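Local coordinates for protein chitin elicitor receptor kinase 1 (Arabidopsis thaliana, PDB 4EBY) that acts as a plant immune receptor-like kinase whose LysM-containing ectodomain recognises chitin oligomers and whose chitin-induced dimerization activates the receptor, at residues L7-Y12 with L142-P147; R170-V175 with G182-P187. All coordinates share one frame; numbering follows the deposited sequence.

Contact 1 of 2, residues L7-Y12 with L142-P147; sequences LALASY and LFVTYP
L9 O is approached by two consecutive residues of the facing strand. T145 N donates to it at 2.8 Å, and V144 CA adds a CA-H...O contact at 3.2 Å. The N-H of L9 turns to the same strand and meets F143 O at 3.0 Å. L9 thus bonds through its N to F143 and through its O to T145, and S11 N returns to T145 O, the pattern of parallel strands, with L9 beside V144 and A10 beside T145. Beyond the L9 N to F143 O bond, a water accepts from F143 N and donates to L7 O.

The pairing welds the N-terminal strand 8-13 to strand 143-147, the first strand of the beta-alpha-alpha-beta unit of the C-terminal LysM domain, within one mixed sheet. On its other edge, strand 8-13 hydrogen-bonds to strand 60-70.

V144 spreads its two methyls along the partner strand. A chi1 of -177° swings CG1 away from the backbone N of V144 and onto S11 CB, 3.7 Å off, whereas CG2 lies against L9 CB. L142 splits its contacts likewise: CD1 packs on L7 CG at 3.8 Å, and CD2 meets L9 CD1, the L9 and L142 side chains crossing at about a right angle. T145 stands on the other face, its OG1 bonded to N128 O. S11 OG lies 3.8 Å from Y146 CD1 and bonds to R60, whose guanidinium also makes a cation-pi contact with Y146. P147 CD closes on S11 O at 3.3 Å.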
loop_
_atom_site.group_PDB
_atom_site.type_symbol
_atom_site.label_atom_id
_atom_site.label_comp_id
_atom_site.label_asym_id
_atom_site.label_seq_id
_atom_site.Cartn_x
_atom_site.Cartn_y
_atom_site.Cartn_z
ATOM N N LEU A 7 6.662 10.350 -1.918
ATOM C CA LEU A 7 5.706 9.309 -2.198
ATOM C C LEU A 7 6.121 7.957 -1.667
ATOM O O LEU A 7 7.266 7.739 -1.236
ATOM C CB LEU A 7 5.439 9.188 -3.683
ATOM C CG LEU A 7 6.423 8.327 -4.466
ATOM C CD1 LEU A 7 5.731 7.869 -5.740
ATOM C CD2 LEU A 7 7.638 9.113 -4.780
ATOM N N ALA A 8 5.146 7.062 -1.675
ATOM C CA ALA A 8 5.333 5.678 -1.298
ATOM C C ALA A 8 4.556 4.838 -2.300
ATOM O O ALA A 8 3.837 5.389 -3.157
ATOM C CB ALA A 8 4.823 5.421 0.139
ATOM N N LEU A 9 4.700 3.518 -2.216
ATOM C CA LEU A 9 3.965 2.610 -3.110
ATOM C C LEU A 9 3.157 1.651 -2.251
ATOM O O LEU A 9 3.638 1.203 -1.208
ATOM C CB LEU A 9 4.931 1.814 -3.985
ATOM C CG LEU A 9 5.733 2.633 -4.995
ATOM C CD1 LEU A 9 6.837 1.796 -5.592
ATOM C CD2 LEU A 9 4.785 3.121 -6.092
ATOM N N ALA A 10 1.923 1.362 -2.660
ATOM C CA ALA A 10 1.110 0.370 -1.962
ATOM C C ALA A 10 1.028 -0.897 -2.801
ATOM O O ALA A 10 0.804 -0.835 -4.011
ATOM C CB ALA A 10 -0.306 0.916 -1.696
ATOM N N SER A 11 1.206 -2.046 -2.168
ATOM C CA SER A 11 1.113 -3.316 -2.881
ATOM C C SER A 11 -0.264 -3.913 -2.713
ATOM O O SER A 11 -0.648 -4.291 -1.603
ATOM C CB SER A 11 2.159 -4.302 -2.343
ATOM O OG SER A 11 2.084 -5.535 -3.053
ATOM N N TYR A 12 -1.015 -3.957 -3.817
ATOM C CA TYR A 12 -2.408 -4.390 -3.777
ATOM C C TYR A 12 -2.559 -5.758 -4.446
ATOM O O TYR A 12 -2.492 -5.873 -5.667
ATOM C CB TYR A 12 -3.256 -3.329 -4.502
ATOM C CG TYR A 12 -4.747 -3.413 -4.284
ATOM C CD1 TYR A 12 -5.422 -2.404 -3.607
ATOM C CD2 TYR A 12 -5.480 -4.496 -4.764
ATOM C CE1 TYR A 12 -6.819 -2.469 -3.427
ATOM C CE2 TYR A 12 -6.843 -4.576 -4.569
ATOM C CZ TYR A 12 -7.502 -3.572 -3.897
ATOM O OH TYR A 12 -8.875 -3.673 -3.745
ATOM N N LEU A 142 12.456 5.081 -1.250
ATOM C CA LEU A 142 11.098 4.833 -1.746
ATOM C C LEU A 142 10.715 3.438 -1.296
ATOM O O LEU A 142 11.467 2.480 -1.521
ATOM C CB LEU A 142 11.062 4.914 -3.283
ATOM C CG LEU A 142 9.735 4.478 -3.909
ATOM C CD1 LEU A 142 8.604 5.418 -3.488
ATOM C CD2 LEU A 142 9.843 4.491 -5.429
ATOM N N PHE A 143 9.562 3.328 -0.638
ATOM C CA PHE A 143 9.166 2.084 0.024
ATOM C C PHE A 143 7.783 1.629 -0.330
ATOM O O PHE A 143 6.864 2.449 -0.464
ATOM C CB PHE A 143 9.287 2.209 1.546
ATOM C CG PHE A 143 10.712 2.194 1.999
ATOM C CD1 PHE A 143 11.277 1.024 2.476
ATOM C CD2 PHE A 143 11.503 3.316 1.854
ATOM C CE1 PHE A 143 12.635 0.988 2.823
ATOM C CE2 PHE A 143 12.839 3.296 2.181
ATOM C CZ PHE A 143 13.405 2.139 2.694
ATOM N N VAL A 144 7.662 0.315 -0.466
ATOM C CA VAL A 144 6.385 -0.339 -0.724
ATOM C C VAL A 144 5.807 -0.766 0.612
ATOM O O VAL A 144 6.468 -1.445 1.403
ATOM C CB VAL A 144 6.548 -1.611 -1.581
ATOM C CG1 VAL A 144 5.190 -2.231 -1.887
ATOM C CG2 VAL A 144 7.307 -1.316 -2.896
ATOM N N THR A 145 4.578 -0.347 0.870
ATOM C CA THR A 145 3.806 -0.873 1.977
ATOM C C THR A 145 3.217 -2.201 1.499
ATOM O O THR A 145 2.339 -2.239 0.620
ATOM C CB THR A 145 2.695 0.119 2.330
ATOM O OG1 THR A 145 3.304 1.336 2.787
ATOM C CG2 THR A 145 1.805 -0.431 3.426
ATOM N N TYR A 146 3.729 -3.290 2.057
ATOM C CA TYR A 146 3.535 -4.614 1.491
ATOM C C TYR A 146 2.819 -5.516 2.485
ATOM O O TYR A 146 3.408 -5.969 3.455
ATOM C CB TYR A 146 4.923 -5.191 1.123
ATOM C CG TYR A 146 4.909 -6.522 0.400
ATOM C CD1 TYR A 146 5.108 -6.586 -0.970
ATOM C CD2 TYR A 146 4.745 -7.718 1.097
ATOM C CE1 TYR A 146 5.128 -7.796 -1.643
ATOM C CE2 TYR A 146 4.755 -8.943 0.424
ATOM C CZ TYR A 146 4.946 -8.962 -0.949
ATOM O OH TYR A 146 4.975 -10.150 -1.648
ATOM N N PRO A 147 1.518 -5.757 2.284
ATOM C CA PRO A 147 0.829 -6.685 3.191
ATOM C C PRO A 147 1.256 -8.135 2.913
ATOM O O PRO A 147 1.196 -8.612 1.770
ATOM C CB PRO A 147 -0.663 -6.464 2.850
ATOM C CG PRO A 147 -0.697 -5.101 2.160
ATOM C CD PRO A 147 0.584 -5.076 1.364
HETATM O O HOH W 1 8.490 5.783 0.270
#

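Contact 2 of 2, residues R170-V175 with G182-P187; sequences RYNPGV and GIVYVP
The flat carboxamide of N172 is set against the backbone of Y185, with Y185 O lying in the amide plane. I183 CG2 sits over one face of the Y185 ring, 4.2 Å from its plane and nearer the perimeter than the centre, while Y185 CD2 comes within 3.8 Å of N172 OD1. The Y171 ring touches P187 through CE2, 4.0 Å from P187 CG. These groups join the end of helix 165-171 and the turn after it to strand 183-187, the second helix and closing strand of the LysM beta-alpha-alpha-beta fold.

The amide grips both polar backbone atoms of one residue. N172 OD1 accepts the N-H of Y185 at 2.8 Å, and N172 ND2 donates to Y185 O at 2.9 Å; both bonds are nearly straight at hydrogen, with angles of 168° and 170°. A chi1 of -64° sets CG beside the backbone N of N172, carrying the amide toward the strand. Since ND2 also bonds to L168 O in the preceding helix, the nitrogen ties helix and strand together and fixes which end of the amide faces which backbone atom. Strand 183-187 is the outermost strand of the sheet within the chain, and on that edge the N172 side chain takes up the N-H and C=O of Y185.

N172 also opens a type II turn that runs to V175, closed by V175 N on N172 O and passing through G174 at positive phi. V175 O is held by Q169 NE2. The turn brings V175 back to V184, and the two valines cross obliquely, CG1 of V175 lying 3.7 Å from CG1 of V184.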
loop_
_atom_site.group_PDB
_atom_site.type_symbol
_atom_site.label_atom_id
_atom_site.label_comp_id
_atom_site.label_asym_id
_atom_site.label_seq_id
_atom_site.Cartn_x
_atom_site.Cartn_y
_atom_site.Cartn_z
ATOM N N ARG A 170 16.193 -5.573 8.728
ATOM C CA ARG A 170 16.560 -4.396 9.516
ATOM C C ARG A 170 15.518 -3.282 9.377
ATOM O O ARG A 170 15.314 -2.500 10.307
ATOM C CB ARG A 170 17.950 -3.869 9.128
ATOM C CG ARG A 170 19.130 -4.700 9.619
ATOM C CD ARG A 170 20.433 -4.101 9.052
ATOM N NE ARG A 170 21.656 -4.797 9.455
ATOM C CZ ARG A 170 22.427 -4.425 10.479
ATOM N NH1 ARG A 170 22.099 -3.368 11.208
ATOM N NH2 ARG A 170 23.531 -5.106 10.778
ATOM N N TYR A 171 14.868 -3.199 8.220
ATOM C CA TYR A 171 13.784 -2.226 8.044
ATOM C C TYR A 171 12.511 -2.649 8.774
ATOM O O TYR A 171 11.592 -1.854 8.952
ATOM C CB TYR A 171 13.447 -2.059 6.560
ATOM C CG TYR A 171 14.376 -1.131 5.806
ATOM C CD1 TYR A 171 14.609 0.174 6.241
ATOM C CD2 TYR A 171 15.010 -1.557 4.651
ATOM C CE1 TYR A 171 15.462 1.028 5.517
ATOM C CE2 TYR A 171 15.847 -0.715 3.932
ATOM C CZ TYR A 171 16.058 0.571 4.366
ATOM O OH TYR A 171 16.900 1.386 3.631
ATOM N N ASN A 172 12.448 -3.914 9.165
ATOM C CA ASN A 172 11.225 -4.481 9.721
ATOM C C ASN A 172 11.617 -5.337 10.907
ATOM O O ASN A 172 11.430 -6.561 10.903
ATOM C CB ASN A 172 10.506 -5.312 8.663
ATOM C CG ASN A 172 10.040 -4.472 7.489
ATOM O OD1 ASN A 172 9.003 -3.809 7.575
ATOM N ND2 ASN A 172 10.809 -4.476 6.390
ATOM N N PRO A 173 12.189 -4.694 11.934
ATOM C CA PRO A 173 12.900 -5.477 12.946
ATOM C C PRO A 173 11.958 -6.326 13.782
ATOM O O PRO A 173 10.880 -5.861 14.195
ATOM C CB PRO A 173 13.584 -4.409 13.811
ATOM C CG PRO A 173 12.802 -3.142 13.548
ATOM C CD PRO A 173 12.342 -3.241 12.128
ATOM N N GLY A 174 12.343 -7.581 13.970
ATOM C CA GLY A 174 11.580 -8.507 14.788
ATOM C C GLY A 174 10.385 -9.122 14.079
ATOM O O GLY A 174 9.703 -9.960 14.667
ATOM N N VAL A 175 10.141 -8.728 12.831
ATOM C CA VAL A 175 8.958 -9.184 12.086
ATOM C C VAL A 175 9.234 -10.448 11.288
ATOM O O VAL A 175 10.147 -10.485 10.459
ATOM C CB VAL A 175 8.485 -8.109 11.102
ATOM C CG1 VAL A 175 7.255 -8.604 10.296
ATOM C CG2 VAL A 175 8.179 -6.812 11.858
ATOM N N GLY A 182 -0.304 -8.778 8.450
ATOM C CA GLY A 182 0.302 -7.483 8.700
ATOM C C GLY A 182 1.131 -7.000 7.526
ATOM O O GLY A 182 1.043 -7.542 6.423
ATOM N N ILE A 183 1.914 -5.954 7.766
ATOM C CA ILE A 183 2.606 -5.232 6.713
ATOM C C ILE A 183 4.116 -5.226 6.972
ATOM O O ILE A 183 4.583 -5.231 8.134
ATOM C CB ILE A 183 2.084 -3.790 6.664
ATOM C CG1 ILE A 183 0.763 -3.755 5.865
ATOM C CG2 ILE A 183 3.094 -2.849 6.050
ATOM C CD1 ILE A 183 -0.024 -2.509 6.093
ATOM N N VAL A 184 4.878 -5.218 5.885
ATOM C CA VAL A 184 6.319 -4.933 5.965
ATOM C C VAL A 184 6.615 -3.848 4.938
ATOM O O VAL A 184 5.845 -3.662 3.998
ATOM C CB VAL A 184 7.210 -6.162 5.689
ATOM C CG1 VAL A 184 7.099 -7.186 6.830
ATOM C CG2 VAL A 184 6.920 -6.776 4.305
ATOM N N TYR A 185 7.720 -3.130 5.137
ATOM C CA TYR A 185 8.140 -2.085 4.214
ATOM C C TYR A 185 9.323 -2.589 3.395
ATOM O O TYR A 185 10.331 -3.032 3.953
ATOM C CB TYR A 185 8.528 -0.827 4.985
ATOM C CG TYR A 185 7.396 -0.272 5.818
ATOM C CD1 TYR A 185 6.287 0.298 5.217
ATOM C CD2 TYR A 185 7.447 -0.312 7.203
ATOM C CE1 TYR A 185 5.251 0.799 5.970
ATOM C CE2 TYR A 185 6.425 0.192 7.962
ATOM C CZ TYR A 185 5.329 0.747 7.338
ATOM O OH TYR A 185 4.302 1.252 8.102
ATOM N N VAL A 186 9.181 -2.534 2.072
ATOM C CA VAL A 186 10.172 -3.095 1.149
ATOM C C VAL A 186 10.623 -1.985 0.204
ATOM O O VAL A 186 9.780 -1.343 -0.409
ATOM C CB VAL A 186 9.496 -4.206 0.304
ATOM C CG1 VAL A 186 10.471 -4.782 -0.751
ATOM C CG2 VAL A 186 8.913 -5.305 1.224
ATOM N N PRO A 187 11.942 -1.752 0.059
ATOM C CA PRO A 187 12.367 -0.709 -0.892
ATOM C C PRO A 187 11.787 -0.941 -2.270
ATOM O O PRO A 187 11.730 -2.083 -2.735
ATOM C CB PRO A 187 13.893 -0.896 -0.954
ATOM C CG PRO A 187 14.247 -1.438 0.391
ATOM C CD PRO A 187 13.092 -2.363 0.763
#

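Contacts 1 and 2, centres 11 Å apart, sit in series along the chain and contribute neighbouring antiparallel strands, 143-147 from contact 1 and 183-187 from contact 2. V144 N lies 2.7 Å from V186 O and Y146 N 2.9 Å from V184 O, both probable hydrogen bonds. Strand 143-147 thus has the N-terminal strand on one edge and the LysM closing strand on the other. F143 and Y171 add an edge-to-face ring contact, CZ to CZ at 3.5 Å. Bound N-acetylglucosamine lies about 7 Å from the P147 side chain and about 6 Å from that of Y185. Y13 and R149 border a glycan beside N99 of an N-L-T sequon, consistent with N-glycosylation rather than bound chitin.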